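Long-range contact in 4-hydroxybenzoyl-CoA thioesterase (Staphylococcus aureus, PDB 6FDG), which probably hydrolyses the thioester of DHNA-CoA in vitamin K2 metabolism, as a hot-dog-fold member of the 4-hydroxybenzoyl-CoA thioesterase family: residues G52-K66 with E100-E114. Sequence-based numbering, arbitrary orientation.
Sequences GIISPVTDLNVNYKK and ELATTGSTELICIKE
Thr58 and Glu108 meet at a classic beta bulge, where two residues, Thr58 and Asp59, stand opposite the single Glu108 and the antiparallel register slips by one. Glu108 runs out extended: its CB lies 3.8 Å from Asp59 CB. Its CG and CD each pass 3.3 Å from Thr58 OG1. Its OE1 accepts a hydrogen bond from Thr58 OG1 at 2.6 Å, met on the anti side and 30° out of the carboxylate plane. OE2 has a long, weak ion pair with Arg87. With chi1 at 67°, OG1 of Thr58 sits between its own N and carbonyl carbon, which leaves CG2 against Ile110 CG1 at 3.7 Å, the two side chains crossing at about a right angle. Beyond the bulge, Ser55 OG donates to Ile110 O (2.8 Å) from above the carbonyl plane, and Val57 CG2 packs on Leu109 CD1 at 3.8 Å. Asp59 to Asn63 pair antiparallel with a strand of the second subunit, continuing the sheet. The chemistry is thus split: toward helix 26-41, the central hot-dog helix, Val57 and Leu109 pack beside Thr103 and Thr107, whose hydroxyl bonds Tyr92; on the polar face Asp59 and Asn63 bond reciprocally to Asn63 and Asp59 of the second subunit, and Asn61 to its counterpart.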
ATOM      1  N   GLY A  52      24.617  -6.470  -6.192  1.00 23.80           N
ATOM      2  CA  GLY A  52      23.853  -6.888  -7.300  1.00 24.78           C
ATOM      3  C   GLY A  52      23.046  -8.187  -7.156  1.00 21.52           C
ATOM      4  O   GLY A  52      22.698  -8.787  -8.083  1.00 23.16           O
ATOM      5  N   ILE A  53      22.767  -8.512  -5.878  1.00 22.35           N
ATOM      6  CA  ILE A  53      21.984  -9.710  -5.557  1.00 21.60           C
ATOM      7  C   ILE A  53      20.703  -9.260  -4.830  1.00 20.86           C
ATOM      8  O   ILE A  53      20.786  -8.434  -4.005  1.00 22.60           O
ATOM      9  CB  ILE A  53      22.795 -10.681  -4.691  1.00 22.15           C
ATOM     10  CG1 ILE A  53      24.089 -11.170  -5.422  1.00 25.51           C
ATOM     11  CG2 ILE A  53      21.967 -11.939  -4.296  1.00 22.25           C
ATOM     12  CD1 ILE A  53      23.807 -11.855  -6.702  1.00 26.74           C
ATOM     13  N   ILE A  54      19.580  -9.834  -5.268  0.50 19.14           N
ATOM     14  CA  ILE A  54      18.259  -9.573  -4.605  0.50 19.94           C
ATOM     15  C   ILE A  54      17.763 -10.889  -4.099  0.50 18.44           C
ATOM     16  O   ILE A  54      17.942 -11.934  -4.695  0.50 16.90           O
ATOM     17  CB  ILE A  54      17.208  -9.143  -5.598  0.50 19.78           C
ATOM     18  CG1 ILE A  54      17.654  -7.895  -6.319  0.50 22.28           C
ATOM     19  CG2 ILE A  54      15.913  -8.791  -4.869  0.50 22.19           C
ATOM     20  CD1 ILE A  54      16.743  -7.600  -7.444  0.50 23.26           C
ATOM     21  N   SER A  55      16.892 -10.760  -3.038  1.00 19.31           N
ATOM     22  CA  SER A  55      16.265 -11.897  -2.395  1.00 21.47           C
ATOM     23  C   SER A  55      14.707 -11.781  -2.383  1.00 21.61           C
ATOM     24  O   SER A  55      14.190 -11.266  -1.348  1.00 23.40           O
ATOM     25  CB  SER A  55      16.791 -12.061  -1.027  1.00 21.70           C
ATOM     26  OG  SER A  55      16.393 -13.247  -0.427  1.00 23.32           O
ATOM     27  N   PRO A  56      14.099 -12.268  -3.384  1.00 19.61           N
ATOM     28  CA  PRO A  56      12.634 -12.223  -3.374  1.00 21.81           C
ATOM     29  C   PRO A  56      11.991 -13.372  -2.707  1.00 19.43           C
ATOM     30  O   PRO A  56      12.503 -14.501  -2.610  1.00 18.40           O
ATOM     31  CB  PRO A  56      12.307 -12.224  -4.842  1.00 24.37           C
ATOM     32  CG  PRO A  56      13.372 -13.098  -5.473  1.00 24.89           C
ATOM     33  CD  PRO A  56      14.587 -12.712  -4.691  1.00 22.01           C
ATOM     34  N   VAL A  57      10.778 -13.076  -2.225  1.00 19.79           N
ATOM     35  CA  VAL A  57       9.820 -14.157  -1.714  1.00 17.99           C
ATOM     36  C   VAL A  57       9.292 -14.974  -2.793  1.00 17.37           C
ATOM     37  O   VAL A  57       8.713 -14.386  -3.749  1.00 20.52           O
ATOM     38  CB  VAL A  57       8.744 -13.460  -0.896  1.00 18.03           C
ATOM     39  CG1 VAL A  57       7.710 -14.492  -0.516  1.00 19.04           C
ATOM     40  CG2 VAL A  57       9.327 -12.837   0.313  1.00 19.87           C
ATOM     41  N   THR A  58       9.327 -16.277  -2.726  1.00 16.80           N
ATOM     42  CA  THR A  58       8.804 -17.213  -3.642  1.00 17.66           C
ATOM     43  C   THR A  58       7.595 -17.974  -3.159  1.00 17.68           C
ATOM     44  O   THR A  58       6.862 -18.595  -3.964  1.00 17.15           O
ATOM     45  CB  THR A  58       9.905 -18.188  -4.164  1.00 22.56           C
ATOM     46  OG1 THR A  58      10.330 -18.999  -3.064  1.00 24.57           O
ATOM     47  CG2 THR A  58      10.964 -17.373  -4.894  1.00 26.99           C
ATOM     48  N   ASP A  59       7.285 -17.902  -1.847  1.00 15.97           N
ATOM     49  CA  ASP A  59       6.080 -18.549  -1.296  1.00 15.02           C
ATOM     50  C   ASP A  59       5.731 -17.809  -0.079  1.00 15.46           C
ATOM     51  O   ASP A  59       6.612 -17.486   0.775  1.00 16.41           O
ATOM     52  CB  ASP A  59       6.302 -20.004  -0.909  1.00 17.72           C
ATOM     53  CG  ASP A  59       5.089 -20.734  -0.643  1.00 24.32           C
ATOM     54  OD1 ASP A  59       4.379 -21.052  -1.596  1.00 28.79           O
ATOM     55  OD2 ASP A  59       4.804 -20.976   0.515  1.00 34.34           O
ATOM     56  N   LEU A  60       4.470 -17.510   0.157  1.00 14.89           N
ATOM     57  CA  LEU A  60       3.947 -16.746   1.299  1.00 14.90           C
ATOM     58  C   LEU A  60       2.811 -17.552   1.914  1.00 15.55           C
ATOM     59  O   LEU A  60       1.885 -17.967   1.131  1.00 16.09           O
ATOM     60  CB  LEU A  60       3.460 -15.355   0.893  1.00 15.10           C
ATOM     61  CG  LEU A  60       2.670 -14.579   1.952  1.00 14.86           C
ATOM     62  CD1 LEU A  60       3.586 -14.149   3.117  1.00 16.03           C
ATOM     63  CD2 LEU A  60       2.079 -13.372   1.286  1.00 16.09           C
ATOM     64  N   ASN A  61       2.767 -17.731   3.229  1.00 15.55           N
ATOM     65  CA  ASN A  61       1.630 -18.316   3.932  1.00 14.10           C
ATOM     66  C   ASN A  61       1.375 -17.503   5.126  1.00 15.56           C
ATOM     67  O   ASN A  61       2.267 -17.119   5.869  1.00 16.26           O
ATOM     68  CB  ASN A  61       1.987 -19.731   4.344  1.00 18.10           C
ATOM     69  CG  ASN A  61       2.461 -20.561   3.127  1.00 27.15           C
ATOM     70  OD1 ASN A  61       3.709 -20.691   2.833  1.00 39.30           O
ATOM     71  ND2 ASN A  61       1.544 -21.058   2.355  1.00 30.26           N
ATOM     72  N   VAL A  62       0.091 -17.158   5.375  1.00 14.95           N
ATOM     73  CA  VAL A  62      -0.325 -16.421   6.579  1.00 15.16           C
ATOM     74  C   VAL A  62      -1.576 -17.100   7.136  1.00 17.25           C
ATOM     75  O   VAL A  62      -2.521 -17.353   6.365  1.00 17.70           O
ATOM     76  CB  VAL A  62      -0.668 -14.965   6.348  1.00 16.14           C
ATOM     77  CG1 VAL A  62      -0.756 -14.192   7.634  1.00 18.12           C
ATOM     78  CG2 VAL A  62       0.404 -14.232   5.410  1.00 17.31           C
ATOM     79  N   ASN A  63      -1.585 -17.471   8.408  0.50 15.71           N
ATOM     80  CA  ASN A  63      -2.793 -18.013   9.040  0.50 15.18           C
ATOM     81  C   ASN A  63      -3.187 -17.142  10.143  0.50 15.58           C
ATOM     82  O   ASN A  63      -2.413 -16.981  11.120  0.50 15.94           O
ATOM     83  CB  ASN A  63      -2.466 -19.372   9.565  0.50 15.27           C
ATOM     84  CG  ASN A  63      -3.710 -20.109  10.026  0.50 18.83           C
ATOM     85  OD1 ASN A  63      -4.171 -19.883  11.079  0.50 22.98           O
ATOM     86  ND2 ASN A  63      -4.341 -20.828   9.110  0.50 24.86           N
ATOM     87  N   TYR A  64      -4.377 -16.584  10.010  1.00 17.61           N
ATOM     88  CA  TYR A  64      -4.864 -15.504  10.855  1.00 17.25           C
ATOM     89  C   TYR A  64      -5.700 -16.144  12.030  1.00 19.45           C
ATOM     90  O   TYR A  64      -6.791 -16.625  11.779  1.00 24.06           O
ATOM     91  CB  TYR A  64      -5.706 -14.491  10.097  1.00 18.20           C
ATOM     92  CG  TYR A  64      -4.940 -13.885   8.865  1.00 16.54           C
ATOM     93  CD1 TYR A  64      -5.036 -14.532   7.668  1.00 16.56           C
ATOM     94  CD2 TYR A  64      -4.292 -12.737   8.947  1.00 16.90           C
ATOM     95  CE1 TYR A  64      -4.360 -14.048   6.534  1.00 16.55           C
ATOM     96  CE2 TYR A  64      -3.624 -12.192   7.809  1.00 16.46           C
ATOM     97  CZ  TYR A  64      -3.699 -12.850   6.645  1.00 16.21           C
ATOM     98  OH  TYR A  64      -3.010 -12.427   5.494  1.00 18.56           O
ATOM     99  N   LYS A  65      -5.217 -16.082  13.234  1.00 20.34           N
ATOM    100  CA  LYS A  65      -5.956 -16.672  14.386  1.00 20.14           C
ATOM    101  C   LYS A  65      -6.796 -15.699  15.007  1.00 20.66           C
ATOM    102  O   LYS A  65      -7.913 -16.127  15.514  1.00 25.09           O
ATOM    103  CB  LYS A  65      -4.955 -17.179  15.406  1.00 22.61           C
ATOM    104  CG  LYS A  65      -3.866 -18.079  14.993  1.00 27.42           C
ATOM    105  CD  LYS A  65      -4.179 -19.313  14.322  1.00 30.55           C
ATOM    106  CE  LYS A  65      -2.790 -19.991  14.024  1.00 36.64           C
ATOM    107  NZ  LYS A  65      -2.913 -21.319  13.435  1.00 42.49           N
ATOM    108  N   LYS A  66      -6.443 -14.452  15.128  1.00 19.91           N
ATOM    109  CA  LYS A  66      -7.193 -13.373  15.736  1.00 22.30           C
ATOM    110  C   LYS A  66      -7.038 -12.162  14.891  1.00 23.99           C
ATOM    111  O   LYS A  66      -5.898 -11.842  14.474  1.00 24.74           O
ATOM    112  CB  LYS A  66      -6.675 -13.033  17.186  1.00 23.22           C
ATOM    113  CG  LYS A  66      -6.817 -14.151  18.168  1.00 29.97           C
ATOM    114  CD  LYS A  66      -6.475 -13.616  19.553  1.00 34.24           C
ATOM    115  CE  LYS A  66      -7.386 -14.144  20.658  1.00 53.79           C
ATOM    116  NZ  LYS A  66      -6.949 -15.512  21.004  1.00 53.50           N
ATOM    117  N   GLU A 100      -1.366 -12.630  23.262  1.00 21.26           N
ATOM    118  CA  GLU A 100      -2.054 -13.700  22.603  1.00 20.57           C
ATOM    119  C   GLU A 100      -1.463 -13.928  21.160  1.00 20.40           C
ATOM    120  O   GLU A 100      -1.091 -12.922  20.545  1.00 21.12           O
ATOM    121  CB  GLU A 100      -3.525 -13.389  22.420  1.00 24.04           C
ATOM    122  CG  GLU A 100      -4.228 -13.097  23.758  1.00 26.41           C
ATOM    123  CD  GLU A 100      -5.486 -12.261  23.712  1.00 30.72           C
ATOM    124  OE1 GLU A 100      -5.936 -11.633  22.728  1.00 30.25           O
ATOM    125  OE2 GLU A 100      -6.135 -12.211  24.853  1.00 38.60           O
ATOM    126  N   LEU A 101      -1.384 -15.174  20.798  1.00 19.29           N
ATOM    127  CA  LEU A 101      -0.973 -15.537  19.390  1.00 19.64           C
ATOM    128  C   LEU A 101      -2.033 -15.139  18.368  1.00 20.56           C
ATOM    129  O   LEU A 101      -3.192 -15.669  18.427  1.00 22.69           O
ATOM    130  CB  LEU A 101      -0.695 -16.975  19.329  1.00 20.68           C
ATOM    131  CG  LEU A 101      -0.168 -17.458  17.904  1.00 21.29           C
ATOM    132  CD1 LEU A 101       1.134 -16.835  17.584  1.00 21.64           C
ATOM    133  CD2 LEU A 101      -0.215 -18.951  17.863  1.00 24.22           C
ATOM    134  N   ALA A 102      -1.747 -14.085  17.593  1.00 17.72           N
ATOM    135  CA  ALA A 102      -2.701 -13.540  16.623  1.00 18.22           C
ATOM    136  C   ALA A 102      -2.586 -14.189  15.221  1.00 17.96           C
ATOM    137  O   ALA A 102      -3.501 -14.238  14.450  1.00 17.86           O
ATOM    138  CB  ALA A 102      -2.647 -12.096  16.551  1.00 18.44           C
ATOM    139  N   THR A 103      -1.338 -14.550  14.863  1.00 17.40           N
ATOM    140  CA  THR A 103      -1.018 -14.939  13.495  1.00 16.69           C
ATOM    141  C   THR A 103       0.208 -15.796  13.432  1.00 17.08           C
ATOM    142  O   THR A 103       1.137 -15.603  14.239  1.00 16.84           O
ATOM    143  CB  THR A 103      -0.650 -13.596  12.682  1.00 18.28           C
ATOM    144  OG1 THR A 103      -1.280 -12.486  13.190  1.00 18.15           O
ATOM    145  CG2 THR A 103      -0.814 -13.817  11.248  1.00 19.61           C
ATOM    146  N   THR A 104       0.248 -16.733  12.510  1.00 17.25           N
ATOM    147  CA  THR A 104       1.430 -17.487  12.169  1.00 16.12           C
ATOM    148  C   THR A 104       1.633 -17.400  10.693  1.00 16.62           C
ATOM    149  O   THR A 104       0.728 -16.952   9.935  1.00 17.29           O
ATOM    150  CB  THR A 104       1.367 -18.953  12.569  1.00 18.12           C
ATOM    151  OG1 THR A 104       0.302 -19.617  11.919  1.00 20.79           O
ATOM    152  CG2 THR A 104       1.117 -19.048  14.099  1.00 20.10           C
ATOM    153  N   GLY A 105       2.846 -17.689  10.192  1.00 16.49           N
ATOM    154  CA  GLY A 105       2.993 -17.752   8.710  1.00 16.04           C
ATOM    155  C   GLY A 105       4.378 -18.123   8.363  1.00 15.37           C
ATOM    156  O   GLY A 105       5.237 -18.502   9.263  1.00 16.07           O
ATOM    157  N   SER A 106       4.703 -18.086   7.085  1.00 14.26           N
ATOM    158  CA  SER A 106       5.998 -18.442   6.587  1.00 15.21           C
ATOM    159  C   SER A 106       6.269 -17.763   5.279  1.00 14.87           C
ATOM    160  O   SER A 106       5.344 -17.354   4.539  1.00 15.93           O
ATOM    161  CB  SER A 106       6.172 -19.933   6.409  1.00 17.23           C
ATOM    162  OG  SER A 106       5.255 -20.482   5.503  1.00 20.53           O
ATOM    163  N   THR A 107       7.532 -17.575   4.945  1.00 14.24           N
ATOM    164  CA  THR A 107       8.006 -17.093   3.647  1.00 15.10           C
ATOM    165  C   THR A 107       9.182 -17.881   3.155  1.00 14.97           C
ATOM    166  O   THR A 107      10.205 -18.017   3.944  1.00 16.40           O
ATOM    167  CB  THR A 107       8.411 -15.643   3.646  1.00 15.52           C
ATOM    168  OG1 THR A 107       9.467 -15.448   4.639  1.00 15.17           O
ATOM    169  CG2 THR A 107       7.248 -14.669   3.937  1.00 16.01           C
ATOM    170  N   GLU A 108       9.166 -18.356   1.918  1.00 15.10           N
ATOM    171  CA  GLU A 108      10.378 -18.929   1.262  1.00 15.00           C
ATOM    172  C   GLU A 108      11.020 -17.832   0.508  1.00 16.30           C
ATOM    173  O   GLU A 108      10.378 -17.056  -0.225  1.00 17.79           O
ATOM    174  CB  GLU A 108       9.922 -20.065   0.377  1.00 18.05           C
ATOM    175  CG  GLU A 108      11.159 -20.750  -0.343  1.00 21.66           C
ATOM    176  CD  GLU A 108      10.637 -21.790  -1.287  1.00 33.73           C
ATOM    177  OE1 GLU A 108       9.877 -21.401  -2.194  1.00 38.80           O
ATOM    178  OE2 GLU A 108      10.993 -22.943  -1.143  1.00 36.39           O
ATOM    179  N   LEU A 109      12.373 -17.753   0.604  1.00 16.45           N
ATOM    180  CA  LEU A 109      13.234 -16.730  -0.009  1.00 17.18           C
ATOM    181  C   LEU A 109      14.297 -17.466  -0.835  1.00 17.60           C
ATOM    182  O   LEU A 109      14.797 -18.521  -0.390  1.00 17.64           O
ATOM    183  CB  LEU A 109      13.923 -15.849   0.968  1.00 19.01           C
ATOM    184  CG  LEU A 109      13.205 -14.767   1.717  1.00 21.33           C
ATOM    185  CD1 LEU A 109      13.034 -13.627   0.850  1.00 22.22           C
ATOM    186  CD2 LEU A 109      11.926 -15.130   2.388  1.00 18.88           C
ATOM    187  N   ILE A 110      14.646 -16.907  -1.943  1.00 17.18           N
ATOM    188  CA  ILE A 110      15.807 -17.334  -2.806  1.00 17.76           C
ATOM    189  C   ILE A 110      16.675 -16.105  -2.958  1.00 18.63           C
ATOM    190  O   ILE A 110      16.305 -14.990  -2.649  1.00 20.73           O
ATOM    191  CB  ILE A 110      15.397 -17.979  -4.155  1.00 18.27           C
ATOM    192  CG1 ILE A 110      14.620 -16.977  -5.023  1.00 19.14           C
ATOM    193  CG2 ILE A 110      14.592 -19.196  -3.887  1.00 21.04           C
ATOM    194  CD1 ILE A 110      14.309 -17.354  -6.456  1.00 23.38           C
ATOM    195  N   CYS A 111      17.885 -16.285  -3.545  1.00 18.31           N
ATOM    196  CA  CYS A 111      18.713 -15.159  -3.938  1.00 18.20           C
ATOM    197  C   CYS A 111      19.012 -15.266  -5.427  1.00 18.34           C
ATOM    198  O   CYS A 111      19.268 -16.370  -5.906  1.00 19.96           O
ATOM    199  CB  CYS A 111      20.044 -15.229  -3.167  1.00 21.74           C
ATOM    200  SG  CYS A 111      19.928 -14.874  -1.389  1.00 24.95           S
ATOM    201  N   ILE A 112      18.950 -14.132  -6.077  1.00 18.77           N
ATOM    202  CA  ILE A 112      19.119 -14.061  -7.521  1.00 20.53           C
ATOM    203  C   ILE A 112      19.941 -12.853  -7.887  1.00 19.05           C
ATOM    204  O   ILE A 112      20.094 -11.911  -7.215  1.00 20.61           O
ATOM    205  CB  ILE A 112      17.738 -13.959  -8.215  1.00 23.60           C
ATOM    206  CG1 ILE A 112      17.018 -12.661  -7.905  1.00 28.73           C
ATOM    207  CG2 ILE A 112      16.850 -15.205  -7.916  1.00 24.44           C
ATOM    208  CD1 ILE A 112      15.644 -12.563  -8.597  1.00 31.09           C
ATOM    209  N   LYS A 113      20.522 -12.948  -9.133  1.00 21.94           N
ATOM    210  CA  LYS A 113      21.168 -11.813  -9.718  1.00 24.34           C
ATOM    211  C   LYS A 113      20.190 -10.746 -10.134  1.00 24.06           C
ATOM    212  O   LYS A 113      19.173 -11.069 -10.721  1.00 26.44           O
ATOM    213  CB  LYS A 113      21.977 -12.267 -10.971  1.00 26.26           C
ATOM    214  CG  LYS A 113      22.966 -13.316 -10.758  1.00 30.38           C
ATOM    215  CD  LYS A 113      24.037 -12.956  -9.820  1.00 34.89           C
ATOM    216  CE  LYS A 113      24.816 -11.673 -10.153  1.00 44.12           C
ATOM    217  NZ  LYS A 113      26.112 -11.940 -10.912  1.00 49.32           N
ATOM    218  N   GLU A 114      20.494  -9.522  -9.838  1.00 24.31           N
ATOM    219  CA  GLU A 114      19.547  -8.382 -10.056  1.00 32.58           C
ATOM    220  C   GLU A 114      19.320  -8.208 -11.526  1.00 34.19           C
ATOM    221  O   GLU A 114      18.184  -7.863 -11.969  1.00 36.95           O
ATOM    222  CB  GLU A 114      20.091  -7.111  -9.501  1.00 33.99           C
ATOM    223  CG  GLU A 114      19.121  -5.962  -9.680  1.00 49.84           C
ATOM    224  CD  GLU A 114      19.462  -4.803  -8.814  1.00 57.46           C
ATOM    225  OE1 GLU A 114      20.688  -4.639  -8.510  1.00 62.28           O
ATOM    226  OE2 GLU A 114      18.485  -4.087  -8.454  1.00 60.03           O
TER
HETATM  227  O   HOH W   1      -3.919 -11.876  12.491  1.00 21.72           O